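PDB 4WCT: fructosyl amine:oxygen oxidoreductase from Neosartorya fumigata, which probably oxidises the C-N bond of fructosyl amines (Amadori products) with its FAD cofactor and molecular oxygen, so acting as a deglycating enzyme. Local coordinates for residues Pro106-Tyr111 with Met391-Ile396; Ala176-Ala181 with Phe286-Glu291; Ser187-Ala192 with Val197-Gly202. All coordinates share one frame; numbering follows the deposited sequence.

Interaction 1 of 3, residues Pro106-Tyr111 with Met391-Ile396; sequences PVFQPY and MQMPTI. With FAD (flavin-adenine dinucleotide), chain C.
The ring of Phe108 lies flat against Pro394, whose CA sits 3.6 Å from the centroid of the Phe108 ring and only 8° off the ring normal. This is a CH-pi contact made by a backbone carbon, and the proline ring extends it: CB of Pro394 comes to 3.7 Å from CD2 of Phe108, on the side nearer the root of the phenyl group. Met393 approaches the same ring at its edge in a Met-aromatic contact: its SD lies 79° off the ring normal, the nearest ring atom being CE1 of Phe108 at 3.9 Å. A first torsion of -61° turns CG of Phe108 away from its own carbonyl carbon and sends the ring toward Met393 and Pro394. On the face opposite Pro394, CG1 of Val107 stands 3.6 Å above the centre of the ring, so the phenyl group is held between a neighbour in sequence and a residue nearly three hundred positions later. In this FAD-dependent oxidoreductase the residues leading into helix 393-404 also reach the cofactor: Met391 N donates to flavin O2 over 2.8 Å in a nearly straight bond, and the methionine side chain bends so that CE approaches O2 as well. Gln392 O accepts from both Thr395 N and Ile396 N. Farther out, Met391 O is bonded to Trp102 NE1 of helix 86-102, while Met393 O and Pro394 O are held by Ser39 and His43 of helix 35-46, whose Leu42 also touches Phe108.

Interaction 2 of 3, residues Ala176-Ala181 with Phe286-Glu291; sequences AGWIHA and FMEPDE
Trp178 reaches across to 286-291 from CB to the NE1-CZ2 side of its indole, beginning at CB of Trp178, which meets SD of Met287 at 3.5 Å. The sulfur belongs to a chain bent at its last torsion and lies oblique to the indole, 53° off the normal of the five-membered ring, a Met-aromatic contact made near the root of the tryptophan. With chi1 at 65°, CG of Trp178 is placed between its backbone N and carbonyl carbon, and the indole extends toward Glu288. At the pyrrole edge NE1 of Trp178 donates to OE2 of Glu288 over 3.1 Å, in a bond bent to 150°. The oxygen is met from above the carboxylate plane and lies somewhat out of the indole plane, the indole and carboxylate being turned well away from parallel. Farther along, CZ2 of Trp178 packs on CG of Glu288 at 3.7 Å, and the glutamate chain crosses the indole at about a right angle. Strand 176-179 is the middle strand of a three-stranded antiparallel sheet, between 72-75 and 112-113, whereas 284-287 belongs to a separate, larger mixed sheet; Trp178 and Met287 therefore join the two sheets through side chains. Leu275 N also donates to OE2 of Glu288, and Asn274 N to OE1, while His113 stacks on the indole. Two residues on, His180 is the N-cap of helix 181-194, its ND1 bonded to Lys183 N. The other ring nitrogen, NE2, shares a water with Asp290 OD2; the water lies in the histidine ring plane, 2.9 Å from His180 NE2, and donates to Asp290 OD2 at 2.7 Å. OE2 of Glu291 comes within 3.7 Å of His180 CD2 and forms a salt bridge with Lys183.

Interaction 3 of 3, residues Ser187-Ala192 with Val197-Gly202; sequences SAFNEA and VRFVTG
An aromatic edge-to-face pair joins the helix 181-194 to the strand that follows it in the chain, 198-201, where a short connection lets the two pack against each other. Phe189 presents its edge to the face of Phe199: the centroids are 4.8 Å apart and the planes stand at 77°, the T-shaped form. CD1 of Phe189 is the probing atom, 3.6 Å above the plane and over the centre of the Phe199 ring. The phenyl group gets there because chi1 of 158° turns CG away from its backbone N, carrying the ring nearer the strand than the bond leaving CA would suggest. Ala192, nearly one turn later, meets the same Phe199 at its edge, Ala192 CB to Phe199 CE1 4.0 Å, and touches CG2 of Val197 as well. The backbone joins in where the chain turns back: Val197 N donates to Ala192 O over 3.0 Å, at 161° at the hydrogen. Strand 198-201 is an edge strand of the six-stranded sheet of what is probably a Rossmann-type FAD-binding domain, paired with 52-56, while helix 35-46 lies beside both segments, its Cys38 touching Phe189, Ala41 meeting Ala192 and Ala45 reaching Val197.

Followed from the N terminus, the chain first reaches 106-111, the loop after helix 86-102, whose partner at 391-396 comes far later; interaction 1 thus closes the longest loop, of 279 residues. Within it, interaction 2 closes a loop of 104 residues from 176-181 to 286-291, and within that, interaction 3 closes a short connection of four residues, two of them still helical, so the three nest and none cross. Interaction 1 touches both others: Tyr111 O probably bonds to His180 N, and Val107 O to Ser187 OG. Interaction 1 ties the 106-111 loop to helix 393-404, interaction 2 the three-stranded sheet to the large mixed sheet, and interaction 3 helix 181-194 to the six-stranded sheet.

Interaction 1 of 3, residues Pro106-Tyr111 with Met391-Ile396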
# COMPACT_ATOMS: atom_id res chain seq x y z
N PRO A 106 11.04 8.21 16.43
CA PRO A 106 11.70 9.36 15.80
C PRO A 106 11.93 9.23 14.27
O PRO A 106 11.95 10.24 13.57
CB PRO A 106 13.06 9.42 16.52
CG PRO A 106 12.74 8.86 17.86
CD PRO A 106 11.75 7.78 17.65
N VAL A 107 12.01 8.02 13.77
CA VAL A 107 12.23 7.82 12.36
C VAL A 107 10.96 8.15 11.56
O VAL A 107 11.04 8.57 10.40
CB VAL A 107 12.65 6.35 12.11
CG1 VAL A 107 12.56 5.99 10.65
CG2 VAL A 107 14.06 6.13 12.64
N PHE A 108 9.80 7.93 12.17
CA PHE A 108 8.52 8.05 11.44
C PHE A 108 7.66 9.26 11.83
O PHE A 108 6.88 9.76 11.04
CB PHE A 108 7.73 6.75 11.62
CG PHE A 108 8.44 5.56 11.08
CD1 PHE A 108 8.47 5.32 9.72
CD2 PHE A 108 9.15 4.71 11.92
CE1 PHE A 108 9.16 4.24 9.23
CE2 PHE A 108 9.89 3.66 11.41
CZ PHE A 108 9.83 3.39 10.07
N GLN A 109 7.78 9.67 13.07
CA GLN A 109 6.92 10.71 13.64
C GLN A 109 6.86 12.04 12.90
O GLN A 109 5.77 12.63 12.81
CB GLN A 109 7.37 10.97 15.07
CG GLN A 109 6.54 12.00 15.82
CD GLN A 109 7.08 13.39 15.67
OE1 GLN A 109 8.14 13.62 15.12
NE2 GLN A 109 6.30 14.36 16.16
N PRO A 110 7.95 12.45 12.23
CA PRO A 110 7.86 13.71 11.51
C PRO A 110 6.94 13.68 10.31
O PRO A 110 6.61 14.74 9.75
CB PRO A 110 9.28 13.92 11.03
CG PRO A 110 10.09 13.32 12.15
CD PRO A 110 9.35 12.04 12.44
N TYR A 111 6.57 12.47 9.88
CA TYR A 111 5.90 12.27 8.59
C TYR A 111 4.42 11.92 8.73
O TYR A 111 3.74 11.68 7.72
CB TYR A 111 6.66 11.17 7.83
CG TYR A 111 8.12 11.51 7.64
CD1 TYR A 111 8.48 12.70 7.02
CD2 TYR A 111 9.11 10.83 8.35
CE1 TYR A 111 9.81 13.08 6.94
CE2 TYR A 111 10.43 11.24 8.32
CZ TYR A 111 10.76 12.41 7.69
OH TYR A 111 12.10 12.78 7.58
N MET A 391 0.37 2.44 5.53
CA MET A 391 0.16 2.96 6.87
C MET A 391 0.79 2.08 7.96
O MET A 391 1.01 2.55 9.09
CB MET A 391 -1.32 3.18 7.17
CG MET A 391 -2.09 1.90 7.37
SD MET A 391 -3.85 2.12 7.70
CE MET A 391 -4.47 2.51 6.07
N GLN A 392 1.17 0.86 7.60
CA GLN A 392 1.81 -0.07 8.52
C GLN A 392 3.33 0.17 8.62
O GLN A 392 3.98 -0.51 9.42
CB GLN A 392 1.62 -1.52 8.04
CG GLN A 392 0.20 -1.90 7.59
CD GLN A 392 -0.86 -1.68 8.66
OE1 GLN A 392 -0.57 -1.68 9.87
NE2 GLN A 392 -2.12 -1.49 8.22
N MET A 393 3.88 1.11 7.85
CA MET A 393 5.33 1.25 7.70
C MET A 393 6.13 1.23 9.00
O MET A 393 7.18 0.60 9.05
CB MET A 393 5.70 2.49 6.90
CG MET A 393 7.13 2.46 6.38
SD MET A 393 7.66 4.03 5.68
CE MET A 393 6.52 4.15 4.30
N PRO A 394 5.68 1.97 10.04
CA PRO A 394 6.56 2.09 11.21
C PRO A 394 6.74 0.75 11.95
O PRO A 394 7.80 0.55 12.56
CB PRO A 394 5.82 3.07 12.12
CG PRO A 394 4.89 3.82 11.22
CD PRO A 394 4.47 2.80 10.18
N THR A 395 5.75 -0.13 11.89
CA THR A 395 5.66 -1.28 12.77
C THR A 395 5.66 -2.60 12.03
O THR A 395 5.87 -3.64 12.63
CB THR A 395 4.37 -1.20 13.64
OG1 THR A 395 3.28 -0.69 12.83
CG2 THR A 395 4.61 -0.28 14.80
N ILE A 396 5.43 -2.57 10.72
CA ILE A 396 5.30 -3.84 9.99
C ILE A 396 6.60 -4.67 10.04
O ILE A 396 6.56 -5.90 10.21
CB ILE A 396 4.82 -3.62 8.54
CG1 ILE A 396 4.29 -4.94 7.96
CG2 ILE A 396 5.93 -3.01 7.72
CD1 ILE A 396 2.93 -5.34 8.45
PA FAD C . 6.42 -1.80 -2.20
O1A FAD C . 6.38 -0.58 -1.32
O2A FAD C . 5.87 -1.75 -3.59
O5B FAD C . 7.93 -2.24 -2.26
C5B FAD C . 8.31 -3.38 -3.04
C4B FAD C . 9.80 -3.25 -3.35
O4B FAD C . 10.27 -4.50 -3.95
C3B FAD C . 10.14 -2.13 -4.33
O3B FAD C . 11.12 -1.22 -3.80
C2B FAD C . 10.68 -2.88 -5.56
O2B FAD C . 11.63 -2.16 -6.34
C1B FAD C . 11.22 -4.17 -4.93
N9A FAD C . 11.30 -5.27 -5.92
C8A FAD C . 10.45 -5.53 -6.93
N7A FAD C . 10.90 -6.58 -7.66
C5A FAD C . 12.01 -7.03 -7.03
C6A FAD C . 13.01 -8.06 -7.30
N6A FAD C . 12.87 -8.88 -8.36
N1A FAD C . 14.07 -8.13 -6.47
C2A FAD C . 14.23 -7.34 -5.40
N3A FAD C . 13.37 -6.34 -5.11
C4A FAD C . 12.28 -6.16 -5.90
N1 FAD C . -1.83 1.81 1.70
C2 FAD C . -2.22 2.51 2.82
O2 FAD C . -1.92 2.04 3.91
N3 FAD C . -2.81 3.71 2.73
C4 FAD C . -3.18 4.24 1.55
O4 FAD C . -3.74 5.36 1.42
C4X FAD C . -2.82 3.54 0.32
N5 FAD C . -3.15 4.05 -0.89
C5X FAD C . -2.59 3.50 -2.01
C6 FAD C . -2.70 4.12 -3.25
C7 FAD C . -2.21 3.49 -4.38
C7M FAD C . -2.28 4.20 -5.69
C8 FAD C . -1.51 2.21 -4.25
C8M FAD C . -0.92 1.50 -5.42
C9 FAD C . -1.30 1.64 -3.02
C9A FAD C . -1.86 2.21 -1.89
N10 FAD C . -1.73 1.59 -0.65
C10 FAD C . -2.12 2.30 0.49
C1' FAD C . -1.10 0.29 -0.43
C2' FAD C . 0.36 0.40 -0.03
O2' FAD C . 0.97 1.30 -0.95
C3' FAD C . 1.00 -0.99 -0.13
O3' FAD C . 0.16 -1.96 0.53
C4' FAD C . 2.41 -1.02 0.47
O4' FAD C . 3.13 0.13 0.02
C5' FAD C . 3.10 -2.28 -0.04
O5' FAD C . 4.40 -2.34 0.55
P FAD C . 5.45 -3.44 0.02
O1P FAD C . 6.74 -3.24 0.78
O2P FAD C . 4.74 -4.77 0.04
O3P FAD C . 5.68 -3.02 -1.51

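Interaction 2 of 3, residues Ala176-Ala181 with Phe286-Glu291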
# COMPACT_ATOMS: atom_id res chain seq x y z
N ALA A 176 -6.39 9.34 12.71
CA ALA A 176 -6.41 9.20 11.27
C ALA A 176 -5.87 10.46 10.63
O ALA A 176 -5.86 11.55 11.23
CB ALA A 176 -7.84 8.89 10.78
N GLY A 177 -5.37 10.32 9.40
CA GLY A 177 -4.80 11.43 8.65
C GLY A 177 -4.00 10.90 7.49
O GLY A 177 -4.39 9.92 6.87
N TRP A 178 -2.87 11.54 7.21
CA TRP A 178 -2.03 11.12 6.13
C TRP A 178 -0.57 11.05 6.53
O TRP A 178 -0.12 11.65 7.52
CB TRP A 178 -2.22 12.03 4.92
CG TRP A 178 -1.79 13.47 5.12
CD1 TRP A 178 -2.58 14.51 5.49
CD2 TRP A 178 -0.53 14.04 4.76
NE1 TRP A 178 -1.86 15.67 5.48
CE2 TRP A 178 -0.58 15.41 5.07
CE3 TRP A 178 0.66 13.50 4.28
CZ2 TRP A 178 0.49 16.28 4.83
CZ3 TRP A 178 1.76 14.37 4.11
CH2 TRP A 178 1.65 15.74 4.34
N ILE A 179 0.17 10.24 5.76
CA ILE A 179 1.59 10.08 5.99
C ILE A 179 2.37 10.44 4.74
O ILE A 179 1.93 10.21 3.62
CB ILE A 179 1.91 8.63 6.43
CG1 ILE A 179 1.34 7.63 5.43
CG2 ILE A 179 1.32 8.38 7.81
CD1 ILE A 179 2.06 6.30 5.41
N HIS A 180 3.55 11.02 4.94
CA HIS A 180 4.44 11.26 3.83
C HIS A 180 5.23 10.00 3.56
O HIS A 180 6.30 9.79 4.14
CB HIS A 180 5.37 12.44 4.08
CG HIS A 180 5.95 13.01 2.83
ND1 HIS A 180 6.60 12.24 1.88
CD2 HIS A 180 5.89 14.26 2.32
CE1 HIS A 180 6.92 13.00 0.85
NE2 HIS A 180 6.53 14.24 1.11
N ALA A 181 4.64 9.10 2.78
CA ALA A 181 5.17 7.72 2.70
C ALA A 181 6.58 7.72 2.13
O ALA A 181 7.46 6.97 2.62
CB ALA A 181 4.24 6.84 1.86
N PHE A 286 -8.46 12.73 -2.24
CA PHE A 286 -7.32 13.62 -2.43
C PHE A 286 -6.67 13.94 -1.13
O PHE A 286 -7.31 13.81 -0.07
CB PHE A 286 -7.69 14.92 -3.16
CG PHE A 286 -8.14 16.04 -2.26
CD1 PHE A 286 -7.25 17.04 -1.88
CD2 PHE A 286 -9.45 16.15 -1.88
CE1 PHE A 286 -7.69 18.11 -1.12
CE2 PHE A 286 -9.89 17.20 -1.10
CZ PHE A 286 -9.00 18.16 -0.68
N MET A 287 -5.38 14.30 -1.20
CA MET A 287 -4.66 14.73 -0.01
C MET A 287 -4.01 16.08 -0.23
O MET A 287 -3.87 16.57 -1.33
CB MET A 287 -3.65 13.68 0.50
CG MET A 287 -4.30 12.65 1.42
SD MET A 287 -3.49 11.09 1.82
CE MET A 287 -3.76 10.14 0.33
N GLU A 288 -3.68 16.73 0.88
CA GLU A 288 -3.25 18.09 0.76
C GLU A 288 -1.96 18.22 -0.06
O GLU A 288 -1.11 17.32 -0.09
CB GLU A 288 -3.16 18.78 2.11
CG GLU A 288 -1.98 18.38 2.95
CD GLU A 288 -2.02 19.02 4.33
OE1 GLU A 288 -1.29 19.98 4.56
OE2 GLU A 288 -2.82 18.56 5.18
N PRO A 289 -1.76 19.36 -0.68
CA PRO A 289 -0.58 19.57 -1.53
C PRO A 289 0.73 19.36 -0.77
O PRO A 289 0.83 19.72 0.42
CB PRO A 289 -0.72 21.02 -1.94
CG PRO A 289 -2.20 21.28 -1.88
CD PRO A 289 -2.70 20.50 -0.72
N ASP A 290 1.73 18.78 -1.43
CA ASP A 290 2.97 18.48 -0.72
C ASP A 290 3.78 19.74 -0.46
O ASP A 290 3.65 20.74 -1.16
CB ASP A 290 3.82 17.41 -1.44
CG ASP A 290 4.64 17.97 -2.56
OD1 ASP A 290 4.02 18.26 -3.60
OD2 ASP A 290 5.91 18.11 -2.41
N GLU A 291 4.65 19.66 0.52
CA GLU A 291 5.39 20.85 0.99
C GLU A 291 6.45 21.30 -0.00
O GLU A 291 6.81 22.47 -0.02
CB GLU A 291 6.02 20.56 2.35
CG GLU A 291 7.05 19.45 2.31
CD GLU A 291 7.20 18.71 3.63
OE1 GLU A 291 7.36 19.40 4.66
OE2 GLU A 291 7.10 17.46 3.65
O HOH W 1 7.18 16.45 -0.70

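Interaction 3 of 3, residues Ser187-Ala192 with Val197-Gly202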
# COMPACT_ATOMS: atom_id res chain seq x y z
N SER A 187 13.53 7.86 5.29
CA SER A 187 13.96 7.96 6.69
C SER A 187 14.33 6.60 7.25
O SER A 187 15.38 6.44 7.88
CB SER A 187 12.87 8.66 7.52
OG SER A 187 13.25 8.79 8.89
N ALA A 188 13.49 5.59 6.99
CA ALA A 188 13.77 4.24 7.48
C ALA A 188 15.03 3.65 6.86
O ALA A 188 15.87 3.05 7.55
CB ALA A 188 12.56 3.37 7.28
N PHE A 189 15.19 3.83 5.55
CA PHE A 189 16.37 3.41 4.80
C PHE A 189 17.62 4.07 5.38
O PHE A 189 18.58 3.36 5.72
CB PHE A 189 16.18 3.79 3.33
CG PHE A 189 17.46 3.90 2.55
CD1 PHE A 189 18.13 2.76 2.12
CD2 PHE A 189 17.93 5.12 2.15
CE1 PHE A 189 19.28 2.87 1.34
CE2 PHE A 189 19.06 5.23 1.34
CZ PHE A 189 19.79 4.11 1.03
N ASN A 190 17.58 5.39 5.57
CA ASN A 190 18.75 6.13 6.08
C ASN A 190 19.16 5.60 7.44
O ASN A 190 20.36 5.40 7.72
CB ASN A 190 18.44 7.61 6.19
CG ASN A 190 18.46 8.32 4.85
OD1 ASN A 190 19.00 7.80 3.88
ND2 ASN A 190 17.86 9.50 4.78
N GLU A 191 18.18 5.33 8.29
CA GLU A 191 18.49 4.89 9.64
C GLU A 191 18.95 3.44 9.67
O GLU A 191 19.93 3.11 10.36
CB GLU A 191 17.29 5.12 10.56
CG GLU A 191 17.53 4.66 11.97
CD GLU A 191 18.49 5.53 12.75
OE1 GLU A 191 19.10 6.46 12.16
OE2 GLU A 191 18.55 5.31 13.99
N ALA A 192 18.33 2.56 8.87
CA ALA A 192 18.83 1.19 8.78
C ALA A 192 20.28 1.18 8.30
O ALA A 192 21.14 0.45 8.82
CB ALA A 192 17.95 0.34 7.86
N VAL A 197 22.96 -1.85 8.20
CA VAL A 197 22.40 -2.73 7.16
C VAL A 197 23.05 -2.40 5.84
O VAL A 197 23.28 -1.24 5.53
CB VAL A 197 20.86 -2.54 7.08
CG1 VAL A 197 20.27 -3.33 5.91
CG2 VAL A 197 20.26 -2.92 8.43
N ARG A 198 23.30 -3.43 5.03
CA ARG A 198 23.89 -3.27 3.73
C ARG A 198 22.80 -3.35 2.64
O ARG A 198 21.92 -4.18 2.72
CB ARG A 198 24.92 -4.37 3.49
CG ARG A 198 25.42 -4.41 2.06
CD ARG A 198 26.84 -4.97 1.94
NE ARG A 198 27.04 -5.71 0.69
CZ ARG A 198 26.84 -7.02 0.56
NH1 ARG A 198 26.38 -7.74 1.59
NH2 ARG A 198 27.08 -7.62 -0.61
N PHE A 199 22.77 -2.34 1.80
CA PHE A 199 21.79 -2.23 0.72
C PHE A 199 22.51 -2.37 -0.61
O PHE A 199 23.49 -1.68 -0.88
CB PHE A 199 21.07 -0.87 0.79
CG PHE A 199 20.04 -0.78 1.88
CD1 PHE A 199 20.40 -0.36 3.15
CD2 PHE A 199 18.71 -1.01 1.61
CE1 PHE A 199 19.47 -0.33 4.17
CE2 PHE A 199 17.75 -0.89 2.61
CZ PHE A 199 18.13 -0.51 3.88
N VAL A 200 22.08 -3.36 -1.40
CA VAL A 200 22.55 -3.54 -2.77
C VAL A 200 21.39 -3.27 -3.74
O VAL A 200 20.45 -4.07 -3.84
CB VAL A 200 23.04 -4.97 -2.96
CG1 VAL A 200 23.48 -5.21 -4.41
CG2 VAL A 200 24.14 -5.28 -1.97
N THR A 201 21.39 -2.06 -4.28
CA THR A 201 20.20 -1.50 -4.93
C THR A 201 20.60 -0.88 -6.26
O THR A 201 21.26 0.14 -6.31
CB THR A 201 19.50 -0.43 -4.04
OG1 THR A 201 20.39 0.69 -3.82
CG2 THR A 201 19.06 -1.00 -2.73
N GLY A 202 20.00 -1.38 -7.33
CA GLY A 202 20.45 -1.07 -8.66
C GLY A 202 20.30 -2.33 -9.48
O GLY A 202 20.09 -3.43 -8.92